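Local atomic coordinates of cyclic AMP receptor protein (Thermus thermophilus, PDB entry 4EV0), a protein that activates transcription from its target promoters when cyclic AMP is bound, working as a homodimer that reads DNA through winged helix-turn-helix domains. Residues A149-L154 against I211-A216. Sequence-based numbering, arbitrary orientation.
Sequences ALLKLL and IAFGLA
Leu151 carries this contact from the side of helix 139-154, and one methyl does all the touching. Its CD1 packs against the methyl of Ala212, with Leu151 CD1 and Ala212 CB 3.6 Å apart, where the backbones come nearest, Leu151 CA lying 7.5 Å from Ala212 CA. The same CD1 reaches the aromatic ring next door, Leu151 CD1 to Phe213 CE2 being 3.9 Å. It meets that ring obliquely, and the two side chains cross at roughly a right angle. With CG anti to its carbonyl carbon (chi1 -64°), Phe213 brings its ring to the leucine although its CB does not point there.

Helix 205-212 ends in a Schellman motif just past Ala212: Gly214 N, at positive phi, donates a hydrogen bond to Ile211 O (3.1 Å), and Leu215 N reaches back to Glu210 O. Asn144 ND2 of helix 139-154 also hydrogen-bonds to Ile211 O.

The second subunit joins in: its Tyr148 OH hydrogen-bonds Ala212 O, its Arg155 makes a cation-pi contact with Phe213, and its Leu151 packs against the Phe213 side chain. No hydrogen bond links the two segments, so their meeting is purely apolar, a small buried patch joining the C-terminal end of the DNA-binding domain to its first helix beside the neighbouring subunit.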
loop_
_atom_site.group_PDB
_atom_site.type_symbol
_atom_site.label_atom_id
_atom_site.label_comp_id
_atom_site.label_asym_id
_atom_site.label_seq_id
_atom_site.Cartn_x
_atom_site.Cartn_y
_atom_site.Cartn_z
ATOM N N ALA B 149 24.999 4.301 -1.406
ATOM C CA ALA B 149 25.363 2.892 -1.358
ATOM C C ALA B 149 26.766 2.648 -1.960
ATOM O O ALA B 149 27.605 1.956 -1.371
ATOM C CB ALA B 149 24.314 2.052 -2.092
ATOM N N LEU B 150 27.003 3.209 -3.143
ATOM C CA LEU B 150 28.293 3.112 -3.813
ATOM C C LEU B 150 29.385 3.761 -2.960
ATOM O O LEU B 150 30.489 3.229 -2.828
ATOM C CB LEU B 150 28.215 3.825 -5.160
ATOM C CG LEU B 150 27.448 3.111 -6.264
ATOM C CD1 LEU B 150 27.296 4.003 -7.500
ATOM C CD2 LEU B 150 28.159 1.808 -6.591
ATOM N N LEU B 151 29.064 4.920 -2.398
ATOM C CA LEU B 151 29.955 5.599 -1.468
ATOM C C LEU B 151 30.378 4.640 -0.354
ATOM O O LEU B 151 31.564 4.545 -0.018
ATOM C CB LEU B 151 29.238 6.795 -0.864
ATOM C CG LEU B 151 30.039 8.046 -0.574
ATOM C CD1 LEU B 151 29.048 9.157 -0.320
ATOM C CD2 LEU B 151 30.952 7.848 0.632
ATOM N N LYS B 152 29.400 3.913 0.191
ATOM C CA LYS B 152 29.651 2.968 1.270
ATOM C C LYS B 152 30.690 1.897 0.903
ATOM O O LYS B 152 31.473 1.459 1.750
ATOM C CB LYS B 152 28.341 2.321 1.738
ATOM C CG LYS B 152 27.783 2.965 3.002
ATOM C CD LYS B 152 26.267 2.870 3.098
ATOM C CE LYS B 152 25.853 1.575 3.758
ATOM N NZ LYS B 152 24.398 1.572 4.058
ATOM N N LEU B 153 30.684 1.473 -0.359
ATOM C CA LEU B 153 31.659 0.502 -0.854
ATOM C C LEU B 153 33.021 1.162 -1.022
ATOM O O LEU B 153 34.039 0.579 -0.692
ATOM C CB LEU B 153 31.215 -0.090 -2.193
ATOM C CG LEU B 153 29.912 -0.900 -2.222
ATOM C CD1 LEU B 153 29.569 -1.301 -3.651
ATOM C CD2 LEU B 153 29.993 -2.136 -1.327
ATOM N N LEU B 154 33.029 2.386 -1.539
ATOM C CA LEU B 154 34.255 3.156 -1.607
ATOM C C LEU B 154 34.903 3.275 -0.237
ATOM O O LEU B 154 36.134 3.307 -0.124
ATOM C CB LEU B 154 33.993 4.559 -2.160
ATOM C CG LEU B 154 34.159 4.758 -3.665
ATOM C CD1 LEU B 154 33.893 6.211 -4.035
ATOM C CD2 LEU B 154 35.551 4.316 -4.130
ATOM N N ILE B 211 26.798 13.834 -5.175
ATOM C CA ILE B 211 25.485 13.343 -5.582
ATOM C C ILE B 211 24.768 12.631 -4.429
ATOM O O ILE B 211 23.557 12.796 -4.266
ATOM C CB ILE B 211 25.566 12.425 -6.839
ATOM C CG1 ILE B 211 26.038 13.233 -8.052
ATOM C CG2 ILE B 211 24.201 11.810 -7.146
ATOM C CD1 ILE B 211 26.372 12.394 -9.266
ATOM N N ALA B 212 25.517 11.864 -3.626
ATOM C CA ALA B 212 24.935 11.139 -2.494
ATOM C C ALA B 212 24.282 12.103 -1.502
ATOM O O ALA B 212 23.202 11.839 -0.965
ATOM C CB ALA B 212 25.974 10.287 -1.792
ATOM N N PHE B 213 24.937 13.236 -1.279
ATOM C CA PHE B 213 24.449 14.193 -0.300
ATOM C C PHE B 213 23.636 15.295 -0.927
ATOM O O PHE B 213 23.345 16.300 -0.284
ATOM C CB PHE B 213 25.596 14.735 0.537
ATOM C CG PHE B 213 26.251 13.680 1.345
ATOM C CD1 PHE B 213 25.551 13.058 2.376
ATOM C CD2 PHE B 213 27.529 13.246 1.048
ATOM C CE1 PHE B 213 26.140 12.056 3.136
ATOM C CE2 PHE B 213 28.125 12.241 1.801
ATOM C CZ PHE B 213 27.427 11.644 2.847
ATOM N N GLY B 214 23.228 15.088 -2.172
ATOM C CA GLY B 214 22.190 15.913 -2.773
ATOM C C GLY B 214 22.574 17.355 -3.059
ATOM O O GLY B 214 21.715 18.220 -3.294
ATOM N N LEU B 215 23.868 17.633 -3.039
ATOM C CA LEU B 215 24.330 18.932 -3.489
ATOM C C LEU B 215 24.812 18.866 -4.943
ATOM O O LEU B 215 25.327 19.839 -5.483
ATOM C CB LEU B 215 25.375 19.526 -2.531
ATOM C CG LEU B 215 26.307 18.599 -1.743
ATOM C CD1 LEU B 215 27.611 18.419 -2.482
ATOM C CD2 LEU B 215 26.560 19.128 -0.331
ATOM N N ALA B 216 24.620 17.711 -5.574
ATOM C CA ALA B 216 24.828 17.556 -7.011
ATOM C C ALA B 216 23.909 16.450 -7.532
ATOM O O ALA B 216 23.943 16.066 -8.690
ATOM C CB ALA B 216 26.282 17.248 -7.318
ATOM O OXT ALA B 216 23.087 15.897 -6.797
#